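Local structure of hypothetical sugar ABC-transporter sugar binding protein (7BVT) at residues A[350-353]-A[358-361]; A[201-206]-A[258-263]; A[116-121]-A[134-139]; A[326-329]-A[333-336]; A[48-53]-A[316-321]. The protein binds cyclic alpha-maltosyl-(1→6)-maltose, probably as the extracellular substrate-binding component of an ABC transporter that imports this cyclic sugar. All blocks are in the same frame, centred on the assembly; numbering follows the deposited sequence.

Contact 1 of 5, residues A[350-353]-A[358-361]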
# COMPACT_ATOMS: atom_id res chain seq x y z
N TRP A 350 6.28 -3.59 21.95
CA TRP A 350 7.41 -2.97 21.25
C TRP A 350 6.97 -1.71 20.49
O TRP A 350 7.69 -0.67 20.47
CB TRP A 350 7.98 -3.99 20.30
CG TRP A 350 9.24 -3.44 19.78
CD1 TRP A 350 10.44 -3.45 20.42
CD2 TRP A 350 9.38 -2.66 18.59
NE1 TRP A 350 11.36 -2.78 19.66
CE2 TRP A 350 10.73 -2.27 18.54
CE3 TRP A 350 8.51 -2.26 17.56
CZ2 TRP A 350 11.24 -1.54 17.47
CZ3 TRP A 350 9.01 -1.49 16.53
CH2 TRP A 350 10.35 -1.15 16.49
N VAL A 351 5.86 -1.80 19.77
CA VAL A 351 5.41 -0.58 19.03
C VAL A 351 5.14 0.53 20.05
O VAL A 351 5.59 1.66 19.81
CB VAL A 351 4.22 -0.88 18.13
CG1 VAL A 351 3.59 0.41 17.60
CG2 VAL A 351 4.64 -1.75 16.97
N GLU A 352 4.47 0.20 21.15
CA GLU A 352 4.09 1.16 22.22
C GLU A 352 5.34 1.77 22.86
O GLU A 352 5.35 2.98 23.10
CB GLU A 352 3.18 0.47 23.24
CG GLU A 352 2.51 1.44 24.21
CD GLU A 352 1.97 2.74 23.62
OE1 GLU A 352 1.21 2.70 22.62
OE2 GLU A 352 2.32 3.81 24.16
N SER A 353 6.40 0.98 23.06
CA SER A 353 7.65 1.40 23.75
C SER A 353 8.54 2.18 22.79
O SER A 353 9.23 3.09 23.24
CB SER A 353 8.38 0.22 24.37
OG SER A 353 9.24 -0.39 23.40
N LEU A 358 3.18 4.39 15.15
CA LEU A 358 2.90 3.34 14.15
C LEU A 358 1.65 2.56 14.56
O LEU A 358 1.07 1.89 13.69
CB LEU A 358 4.13 2.43 14.02
CG LEU A 358 4.18 1.59 12.75
CD1 LEU A 358 4.44 2.42 11.53
CD2 LEU A 358 5.26 0.52 12.88
N LEU A 359 1.18 2.65 15.80
CA LEU A 359 0.15 1.70 16.27
C LEU A 359 -1.11 1.82 15.40
O LEU A 359 -1.73 0.83 15.04
CB LEU A 359 -0.17 1.89 17.76
CG LEU A 359 -1.20 0.91 18.32
CD1 LEU A 359 -0.70 -0.52 18.20
CD2 LEU A 359 -1.58 1.20 19.79
N PRO A 360 -1.61 3.03 15.05
CA PRO A 360 -2.85 3.09 14.27
C PRO A 360 -2.68 2.33 12.95
O PRO A 360 -3.63 1.73 12.49
CB PRO A 360 -3.04 4.58 14.02
CG PRO A 360 -2.43 5.18 15.27
CD PRO A 360 -1.14 4.37 15.45
N TYR A 361 -1.50 2.41 12.35
CA TYR A 361 -1.22 1.73 11.06
C TYR A 361 -1.28 0.22 11.25
O TYR A 361 -1.81 -0.53 10.41
CB TYR A 361 0.12 2.20 10.53
CG TYR A 361 0.16 3.63 10.05
CD1 TYR A 361 -0.12 3.94 8.73
CD2 TYR A 361 0.55 4.66 10.89
CE1 TYR A 361 -0.05 5.21 8.24
CE2 TYR A 361 0.64 5.96 10.40
CZ TYR A 361 0.36 6.23 9.07
OH TYR A 361 0.42 7.48 8.55

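Contact 2 of 5, residues A[201-206]-A[258-263]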
# COMPACT_ATOMS: atom_id res chain seq x y z
N PHE A 201 -7.80 7.92 -3.11
CA PHE A 201 -9.25 7.93 -3.30
C PHE A 201 -9.86 6.58 -2.93
O PHE A 201 -10.94 6.54 -2.33
CB PHE A 201 -9.60 8.29 -4.74
CG PHE A 201 -11.08 8.39 -4.95
CD1 PHE A 201 -11.79 9.51 -4.56
CD2 PHE A 201 -11.78 7.32 -5.46
CE1 PHE A 201 -13.17 9.55 -4.68
CE2 PHE A 201 -13.14 7.37 -5.62
CZ PHE A 201 -13.84 8.48 -5.23
N GLN A 202 -9.21 5.47 -3.30
CA GLN A 202 -9.80 4.15 -3.04
C GLN A 202 -10.11 4.00 -1.55
O GLN A 202 -11.03 3.33 -1.19
CB GLN A 202 -8.84 3.05 -3.49
CG GLN A 202 -8.89 2.81 -4.98
CD GLN A 202 -7.63 2.15 -5.55
OE1 GLN A 202 -6.58 2.10 -4.92
NE2 GLN A 202 -7.74 1.66 -6.80
N VAL A 203 -9.27 4.56 -0.69
CA VAL A 203 -9.50 4.47 0.78
C VAL A 203 -10.91 4.95 1.07
O VAL A 203 -11.66 4.27 1.74
CB VAL A 203 -8.49 5.34 1.54
CG1 VAL A 203 -8.85 5.45 3.01
CG2 VAL A 203 -7.08 4.82 1.35
N ASN A 204 -11.25 6.13 0.58
CA ASN A 204 -12.54 6.77 0.91
C ASN A 204 -13.69 6.09 0.16
O ASN A 204 -14.79 5.93 0.75
CB ASN A 204 -12.46 8.25 0.55
CG ASN A 204 -11.46 9.02 1.38
OD1 ASN A 204 -10.78 9.90 0.86
ND2 ASN A 204 -11.29 8.67 2.65
N LEU A 205 -13.44 5.56 -1.05
CA LEU A 205 -14.43 4.76 -1.79
C LEU A 205 -14.80 3.53 -0.93
O LEU A 205 -15.97 3.23 -0.71
CB LEU A 205 -13.83 4.39 -3.15
CG LEU A 205 -14.64 3.38 -3.96
CD1 LEU A 205 -15.94 3.99 -4.47
CD2 LEU A 205 -13.80 2.86 -5.10
N TRP A 206 -13.82 2.80 -0.43
CA TRP A 206 -14.08 1.61 0.42
C TRP A 206 -14.74 1.97 1.75
O TRP A 206 -15.69 1.23 2.17
CB TRP A 206 -12.79 0.85 0.64
CG TRP A 206 -12.27 0.15 -0.56
CD1 TRP A 206 -12.96 -0.52 -1.53
CD2 TRP A 206 -10.88 0.05 -0.91
NE1 TRP A 206 -12.09 -1.03 -2.48
CE2 TRP A 206 -10.81 -0.66 -2.13
CE3 TRP A 206 -9.70 0.57 -0.35
CZ2 TRP A 206 -9.60 -0.93 -2.75
CZ3 TRP A 206 -8.51 0.26 -0.95
CH2 TRP A 206 -8.46 -0.47 -2.13
N SER A 258 -2.88 18.49 7.88
CA SER A 258 -3.00 17.00 7.91
C SER A 258 -2.95 16.47 6.48
O SER A 258 -3.01 17.25 5.56
CB SER A 258 -4.24 16.55 8.58
OG SER A 258 -5.42 17.11 7.95
N ALA A 259 -2.83 15.14 6.37
CA ALA A 259 -2.77 14.45 5.06
C ALA A 259 -2.93 12.96 5.31
O ALA A 259 -2.54 12.47 6.37
CB ALA A 259 -1.47 14.76 4.36
N GLN A 260 -3.41 12.24 4.29
CA GLN A 260 -3.19 10.78 4.29
C GLN A 260 -1.72 10.53 3.98
O GLN A 260 -1.18 11.15 3.05
CB GLN A 260 -4.09 10.09 3.27
CG GLN A 260 -5.50 10.04 3.74
CD GLN A 260 -6.50 9.39 2.81
OE1 GLN A 260 -6.20 8.93 1.67
NE2 GLN A 260 -7.70 9.34 3.33
N GLU A 261 -1.09 9.69 4.80
CA GLU A 261 0.32 9.34 4.66
C GLU A 261 0.50 7.84 4.85
O GLU A 261 -0.08 7.24 5.77
CB GLU A 261 1.18 10.14 5.66
CG GLU A 261 1.21 11.63 5.33
CD GLU A 261 2.03 12.08 4.16
OE1 GLU A 261 2.68 11.24 3.49
OE2 GLU A 261 2.06 13.33 3.92
N GLY A 262 1.45 7.29 4.08
CA GLY A 262 1.83 5.89 4.27
C GLY A 262 2.59 5.67 5.53
O GLY A 262 3.19 6.60 6.07
N SER A 263 2.52 4.45 6.05
CA SER A 263 3.10 4.06 7.35
C SER A 263 4.62 4.28 7.30
O SER A 263 5.21 4.51 8.38
CB SER A 263 2.75 2.62 7.72
OG SER A 263 3.09 1.78 6.64

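Contact 3 of 5, residues A[116-121]-A[134-139]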
# COMPACT_ATOMS: atom_id res chain seq x y z
N THR A 116 -2.22 -19.19 5.87
CA THR A 116 -3.50 -18.83 6.56
C THR A 116 -3.32 -17.58 7.42
O THR A 116 -4.21 -16.74 7.46
CB THR A 116 -4.01 -19.97 7.46
OG1 THR A 116 -4.24 -21.04 6.56
CG2 THR A 116 -5.27 -19.53 8.18
N ASP A 117 -2.16 -17.43 8.05
CA ASP A 117 -1.88 -16.33 9.00
C ASP A 117 -1.62 -15.06 8.22
O ASP A 117 -2.00 -13.97 8.70
CB ASP A 117 -0.68 -16.70 9.86
CG ASP A 117 -0.39 -15.77 11.04
OD1 ASP A 117 -1.24 -14.95 11.42
OD2 ASP A 117 0.74 -15.89 11.56
N VAL A 118 -0.95 -15.18 7.06
CA VAL A 118 -0.70 -13.99 6.23
C VAL A 118 -2.03 -13.26 6.02
O VAL A 118 -3.06 -13.90 5.78
CB VAL A 118 -0.04 -14.37 4.89
CG1 VAL A 118 0.08 -13.16 3.97
CG2 VAL A 118 1.33 -14.96 5.12
N ASN A 119 -1.98 -11.95 6.02
CA ASN A 119 -3.13 -11.07 5.73
C ASN A 119 -3.94 -11.58 4.53
O ASN A 119 -3.41 -11.76 3.43
CB ASN A 119 -2.59 -9.66 5.49
CG ASN A 119 -3.71 -8.71 5.12
OD1 ASN A 119 -4.08 -8.70 3.92
ND2 ASN A 119 -4.17 -7.97 6.11
N ASP A 120 -5.26 -11.74 4.70
CA ASP A 120 -6.08 -12.39 3.66
C ASP A 120 -6.18 -11.53 2.40
O ASP A 120 -6.30 -12.09 1.30
CB ASP A 120 -7.49 -12.63 4.24
CG ASP A 120 -7.59 -13.68 5.34
OD1 ASP A 120 -6.64 -14.39 5.62
OD2 ASP A 120 -8.72 -13.78 5.89
N ALA A 121 -6.26 -10.22 2.53
CA ALA A 121 -6.37 -9.34 1.37
C ALA A 121 -5.13 -9.59 0.50
O ALA A 121 -5.26 -9.60 -0.73
CB ALA A 121 -6.52 -7.90 1.76
N SER A 134 2.08 -15.10 -5.52
CA SER A 134 2.85 -14.17 -4.69
C SER A 134 2.45 -14.33 -3.21
O SER A 134 1.33 -14.76 -2.87
CB SER A 134 2.74 -12.73 -5.15
OG SER A 134 1.42 -12.23 -4.98
N VAL A 135 3.36 -13.93 -2.36
CA VAL A 135 3.08 -13.79 -0.91
C VAL A 135 3.70 -12.47 -0.51
O VAL A 135 4.82 -12.15 -0.90
CB VAL A 135 3.57 -15.01 -0.10
CG1 VAL A 135 5.08 -15.18 -0.20
CG2 VAL A 135 3.12 -14.97 1.33
N PRO A 136 3.05 -11.68 0.33
CA PRO A 136 3.70 -10.47 0.83
C PRO A 136 4.85 -10.81 1.78
O PRO A 136 4.77 -11.71 2.56
CB PRO A 136 2.57 -9.77 1.59
CG PRO A 136 1.69 -10.89 2.06
CD PRO A 136 1.71 -11.84 0.90
N VAL A 137 5.93 -10.03 1.68
CA VAL A 137 7.08 -10.10 2.60
C VAL A 137 7.29 -8.77 3.29
O VAL A 137 8.12 -8.73 4.21
CB VAL A 137 8.34 -10.56 1.86
CG1 VAL A 137 8.16 -12.02 1.48
CG2 VAL A 137 8.69 -9.71 0.67
N SER A 138 6.53 -7.74 2.94
CA SER A 138 6.44 -6.51 3.76
C SER A 138 5.06 -5.90 3.52
O SER A 138 4.40 -6.31 2.53
CB SER A 138 7.48 -5.53 3.39
OG SER A 138 7.23 -4.97 2.13
N ALA A 139 4.61 -5.04 4.39
CA ALA A 139 3.33 -4.34 4.16
C ALA A 139 3.44 -2.92 4.67
O ALA A 139 4.30 -2.58 5.47
CB ALA A 139 2.21 -5.07 4.84

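Contact 4 of 5, residues A[326-329]-A[333-336]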
# COMPACT_ATOMS: atom_id res chain seq x y z
N THR A 326 8.68 -10.63 12.86
CA THR A 326 8.72 -9.64 13.96
C THR A 326 10.02 -8.85 13.85
O THR A 326 9.99 -7.61 13.83
CB THR A 326 8.65 -10.34 15.32
OG1 THR A 326 7.44 -11.09 15.36
CG2 THR A 326 8.66 -9.36 16.47
N GLU A 327 11.14 -9.54 13.76
CA GLU A 327 12.45 -8.80 13.75
C GLU A 327 12.57 -7.94 12.50
O GLU A 327 12.94 -6.76 12.60
CB GLU A 327 13.67 -9.71 13.84
CG GLU A 327 14.69 -9.23 14.90
CD GLU A 327 16.09 -8.77 14.48
OE1 GLU A 327 16.51 -9.01 13.32
OE2 GLU A 327 16.79 -8.17 15.34
N TRP A 328 12.19 -8.47 11.33
CA TRP A 328 12.20 -7.70 10.06
C TRP A 328 11.34 -6.42 10.14
O TRP A 328 11.79 -5.35 9.67
CB TRP A 328 11.68 -8.64 8.96
CG TRP A 328 11.35 -8.04 7.64
CD1 TRP A 328 10.09 -7.99 7.13
CD2 TRP A 328 12.22 -7.52 6.62
NE1 TRP A 328 10.11 -7.46 5.88
CE2 TRP A 328 11.40 -7.19 5.52
CE3 TRP A 328 13.60 -7.34 6.49
CZ2 TRP A 328 11.91 -6.68 4.33
CZ3 TRP A 328 14.10 -6.80 5.33
CH2 TRP A 328 13.26 -6.48 4.25
N SER A 329 10.11 -6.54 10.63
CA SER A 329 9.17 -5.40 10.74
C SER A 329 9.78 -4.38 11.71
O SER A 329 9.88 -3.19 11.37
CB SER A 329 7.82 -5.89 11.21
OG SER A 329 7.29 -6.85 10.28
N GLY A 333 10.62 -0.79 10.00
CA GLY A 333 9.42 0.06 10.17
C GLY A 333 8.28 -0.34 9.23
O GLY A 333 7.29 0.41 9.10
N MET A 334 8.42 -1.48 8.58
CA MET A 334 7.34 -2.01 7.71
C MET A 334 6.38 -2.79 8.58
O MET A 334 6.71 -3.25 9.66
CB MET A 334 7.88 -2.82 6.52
CG MET A 334 8.76 -1.94 5.69
SD MET A 334 9.21 -2.47 4.05
CE MET A 334 10.38 -3.69 4.59
N LEU A 335 5.11 -2.84 8.16
CA LEU A 335 4.10 -3.53 8.97
C LEU A 335 4.20 -5.03 8.74
O LEU A 335 4.51 -5.46 7.62
CB LEU A 335 2.70 -3.03 8.57
CG LEU A 335 2.52 -1.53 8.62
CD1 LEU A 335 1.13 -1.14 8.20
CD2 LEU A 335 2.79 -0.99 10.02
N PRO A 336 3.91 -5.86 9.76
CA PRO A 336 4.06 -7.29 9.62
C PRO A 336 2.99 -7.81 8.67
O PRO A 336 1.85 -7.35 8.68
CB PRO A 336 3.87 -7.90 10.99
CG PRO A 336 3.53 -6.76 11.90
CD PRO A 336 3.59 -5.47 11.14
O HOH W 1 7.12 -6.29 7.33
O HOH W 2 7.20 -2.41 12.38

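Contact 5 of 5, residues A[48-53]-A[316-321]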
# COMPACT_ATOMS: atom_id res chain seq x y z
N VAL A 48 19.32 -12.82 4.98
CA VAL A 48 19.89 -13.78 4.00
C VAL A 48 21.09 -14.43 4.69
O VAL A 48 21.21 -15.68 4.64
CB VAL A 48 20.21 -13.08 2.67
CG1 VAL A 48 21.13 -13.89 1.78
CG2 VAL A 48 18.95 -12.73 1.88
N ASP A 49 21.96 -13.63 5.31
CA ASP A 49 23.16 -14.21 6.00
C ASP A 49 22.72 -15.24 7.01
O ASP A 49 23.33 -16.38 7.05
CB ASP A 49 23.95 -13.14 6.76
CG ASP A 49 24.69 -12.21 5.85
OD1 ASP A 49 24.85 -12.58 4.67
OD2 ASP A 49 25.09 -11.11 6.38
N THR A 50 21.74 -14.88 7.84
CA THR A 50 21.19 -15.71 8.91
C THR A 50 20.69 -17.01 8.29
O THR A 50 21.07 -18.10 8.77
CB THR A 50 20.15 -14.96 9.74
OG1 THR A 50 20.81 -13.85 10.38
CG2 THR A 50 19.52 -15.83 10.79
N TYR A 51 19.82 -16.94 7.29
CA TYR A 51 19.31 -18.17 6.62
C TYR A 51 20.44 -19.03 6.06
O TYR A 51 20.41 -20.26 6.26
CB TYR A 51 18.30 -17.78 5.54
CG TYR A 51 17.78 -18.94 4.75
CD1 TYR A 51 16.79 -19.75 5.26
CD2 TYR A 51 18.32 -19.25 3.51
CE1 TYR A 51 16.28 -20.80 4.50
CE2 TYR A 51 17.83 -20.31 2.77
CZ TYR A 51 16.80 -21.08 3.26
OH TYR A 51 16.33 -22.11 2.47
N ASN A 52 21.36 -18.40 5.33
CA ASN A 52 22.50 -19.09 4.67
C ASN A 52 23.32 -19.81 5.74
O ASN A 52 23.78 -20.91 5.46
CB ASN A 52 23.33 -18.11 3.85
CG ASN A 52 22.68 -17.89 2.50
OD1 ASN A 52 21.78 -18.65 2.10
ND2 ASN A 52 23.14 -16.87 1.79
N ALA A 53 23.46 -19.24 6.93
CA ALA A 53 24.38 -19.84 7.91
C ALA A 53 23.64 -20.89 8.75
O ALA A 53 24.31 -21.66 9.45
CB ALA A 53 25.01 -18.74 8.71
N LEU A 316 11.52 -18.55 1.58
CA LEU A 316 10.34 -17.68 1.83
C LEU A 316 9.61 -18.19 3.07
O LEU A 316 9.15 -17.38 3.88
CB LEU A 316 9.45 -17.67 0.58
CG LEU A 316 9.98 -16.97 -0.66
CD1 LEU A 316 8.95 -16.96 -1.77
CD2 LEU A 316 10.46 -15.57 -0.39
N SER A 317 9.50 -19.51 3.26
CA SER A 317 8.83 -20.09 4.46
C SER A 317 9.57 -19.60 5.71
O SER A 317 8.94 -19.18 6.67
CB SER A 317 8.78 -21.61 4.40
OG SER A 317 8.04 -22.06 3.26
N TRP A 318 10.90 -19.64 5.68
CA TRP A 318 11.68 -19.21 6.87
C TRP A 318 11.47 -17.71 7.11
O TRP A 318 11.27 -17.29 8.26
CB TRP A 318 13.16 -19.60 6.65
CG TRP A 318 14.03 -19.09 7.75
CD1 TRP A 318 14.34 -19.73 8.91
CD2 TRP A 318 14.75 -17.83 7.75
NE1 TRP A 318 15.14 -18.92 9.69
CE2 TRP A 318 15.45 -17.79 8.98
CE3 TRP A 318 14.88 -16.75 6.87
CZ2 TRP A 318 16.17 -16.68 9.38
CZ3 TRP A 318 15.67 -15.68 7.24
CH2 TRP A 318 16.35 -15.67 8.45
N PHE A 319 11.53 -16.95 6.03
CA PHE A 319 11.33 -15.49 6.07
C PHE A 319 9.96 -15.16 6.68
O PHE A 319 9.84 -14.12 7.34
CB PHE A 319 11.48 -14.88 4.68
CG PHE A 319 11.82 -13.42 4.75
CD1 PHE A 319 13.10 -13.00 5.10
CD2 PHE A 319 10.88 -12.47 4.43
CE1 PHE A 319 13.42 -11.66 5.11
CE2 PHE A 319 11.22 -11.12 4.44
CZ PHE A 319 12.48 -10.72 4.79
N LEU A 320 8.98 -16.04 6.52
CA LEU A 320 7.58 -15.76 6.96
C LEU A 320 7.27 -16.39 8.32
O LEU A 320 6.12 -16.33 8.75
CB LEU A 320 6.63 -16.26 5.87
CG LEU A 320 6.62 -15.36 4.62
CD1 LEU A 320 5.84 -15.99 3.48
CD2 LEU A 320 6.08 -13.95 4.94
N GLU A 321 8.26 -16.99 9.01
CA GLU A 321 8.01 -17.47 10.39
C GLU A 321 7.90 -16.24 11.30
O GLU A 321 8.54 -15.20 11.03
CB GLU A 321 9.13 -18.41 10.84
CG GLU A 321 9.20 -19.66 10.00
CD GLU A 321 10.29 -20.65 10.35
OE1 GLU A 321 11.11 -20.34 11.24
OE2 GLU A 321 10.31 -21.72 9.72

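Contact 1 of 5, residues A[350-353]-A[358-361]
V351 projects from helix 345-354 straight at the start of the next helix, 359-363. From CB, chi1 of 168° puts CG1 anti to the backbone N, and this methyl makes the apolar part of the contact. CG1 lies 3.8 Å from the L359 backbone N, so it packs on main chain as much as on side chain. The same methyl is 4.0 Å from CB of L359 and 4.1 Å from CB of L358. It therefore sits against the bases of two consecutive leucines, whose outer branches have other neighbours. The two helices follow each other through a short connection in the solute-binding protein fold, and V351 closes the angle between them. The closest CA atoms, those of V351 and L359, are 6.4 Å apart. L358 reaches on to Y347, L335 and V266, while L359 also packs on L348 of the first helix. E352, exposed, brings OE1 of its carboxylate to 4.2 Å from CD2 of L359, a loose approach. Two residues after L359, Y361 hydrogen-bonds through OH to the carbonyl of E261 and through its own carbonyl to ND2 of N141.

Contact 2 of 5, residues A[201-206]-A[258-263]
Q260 reaches out of strand 258-262 to helix 195-207, and its amide nitrogen does all the touching. NE2 stands 3.7 Å from ND2 of N204 and 4.0 Å from OD1 of the same amide; CG1 of V203, on the same helix face, lies 4.1 Å from NE2. Q260 and the helix side chains come from opposite directions, with the two amide planes turned 51° against each other. The reach depends on an extended chain: chi2 of Q260 is 180°, which carries the amide across a gap where the nearest CA atoms, V203 and Q260, are still 9.6 Å apart. In the second shell each amide is held by other partners. OE1 of Q260 accepts from ND2 of N200, a residue of the glycan pocket one turn earlier on the same helix. N204 gives ND2 to OE1 of Q207 and takes NE1 of W234 on OD1. V203 packs on L142, another pocket residue, in the strand that pairs antiparallel with 258-262. The helix and strand thus meet beside the sugar site of a two-lobed binding protein, with the side chain of Q260 about 7 Å from a bound glucose unit. Because each amide oxygen is engaged by an outside donor, the two amide nitrogens are left as neighbours at a non-bonding distance: the approach is a buried polar packing contact, each amide being oriented by its outside partners N200, Q207 and W234.

Contact 3 of 5, residues A[116-121]-A[134-139]
V118 meets P136 tip to tip, its CG1 3.4 Å from CG at the far end of the proline ring, tighter than ordinary van der Waals contact between carbons. The neighbouring ring atom CD of P136 is 3.7 Å from the same methyl. The contact joins a helix-to-helix junction to the sheet of a two-lobed solute-binding fold: V118 leaves helix 112-117 just before helix 120-125 starts, and P136 ends strand 131-136, which runs antiparallel to strand 292-301. The branches of V118 divide the work. CG1, anti to the backbone N at chi1 174°, takes the proline, while CG2 faces V135 and lies 4.2 Å from CG2 of that residue. These two valines cross at about a right angle. V135 puts CG2 forward because CG1 is tucked between its backbone N and carbonyl carbon, at chi1 62°. All three residues are buried, and other side chains close round them: L338 and T123 beside V118, L320 beside V135, L122 and Q298 beside P136. On the main chain V135 is tied to A299 and V137 to E297. Across the junction N119 occupies the N-cap of helix 120-125 and also bonds V337 through the backbone, so N119, next to V118, is held by both its side chain and its backbone. In the cap, OD1 of N119 accepts from the backbone N of L122.

Contact 4 of 5, residues A[326-329]-A[333-336]
Helix 322-332 ends here on a glycine of positive phi, and the loop beyond doubles back along its last turn. G333 (phi 74°) still donates its N to O of S329 at 2.9 Å, an i to i+4 bond at the helix end, bent to 134° at the hydrogen. That carbonyl is shared: OG1 of T332 and water 2 add weak bonds, and water 2 also donates to O of M334 at 2.9 Å. A second water bridges the side chain: water 1 gives a hydrogen to OG of S329 at 3.0 Å and another to O of L335 at 2.8 Å. OG of S329, already bonded to the carbonyl of V325, rests 3.3 Å from CA of P336 as well. Farther out, M334 folds back at chi3 (-75°) and sets CE obliquely on the indole of W328, 3.4 Å from CZ2. F319 and W36 meet the W328 ring edge-to-face, and NE1 bonds weakly to O of V137. With a leucine in place of W328, CE of M334 would probably lose its wall and the carbonyl of V137 its donor, opening a gap beside both aromatic neighbours. L335, pointing away from the helix, is bonded through its backbone to A139. The side chain of M334 lies about 7 Å from a bound glucose unit. The whole is a glycine-terminated helix C-cap, with two waters bridging helix and loop.

Contact 5 of 5, residues A[48-53]-A[316-321]
O of Y51 is gripped by two side chains, OG of S54 and NE2 of Q55, while the ring of Y51 lies against W318. This is helix-on-helix packing within one lobe of the binding protein: helix 38-53 sits against the end of helix 306-319, from widely separated parts of the chain. CB of Y51 stands over the face of the six-membered ring of W318, 3.9 Å from its centroid and 18° off the normal, a CH-pi contact. The Y51 ring then slides past the indole in the opposite direction, its plane at 52° and its CD1 3.7 Å from CD2 of W318. Chi1 of W318 is 175°, CG trans to the backbone N, which carries the indole out from its helix to this neighbour. D314, one turn before W318, takes the Y51 hydroxyl on OD2, and F315 meets the tyrosine ring edge-to-face. With an alanine at W318 the indole is gone, and CB of Y51 and CG2 of T50 would probably be left facing a gap between the helices. At the outer edge T50 turns its methyl inward while OG1 bonds back to O of A46; CG2 of T50 ends 3.7 Å from CZ2 of W318.

How the contacts relate
Contacts 3, 4 and 5 form one connected block: CB of S138 lies 3.6 Å from SD of M334, joining contact 3 to contact 4, while F319 of contact 5 reaches both V137 and, with CZ, CD2 of W328 at 3.7 Å. L335 carries the block on to contact 1, where its CD2 lies 4.0 Å from CG of L358. Contact 1 in turn meets contact 2, CD1 of Y361 being 3.3 Å from CB of S263. Relative to the bound sugar, the side chains of Q260 and M334 come nearest, about 7 Å from a bound glucose unit, those of L358 and P136 about 11 Å. Contacts 2 and 5 are farthest apart, their centres about 33 Å from each other.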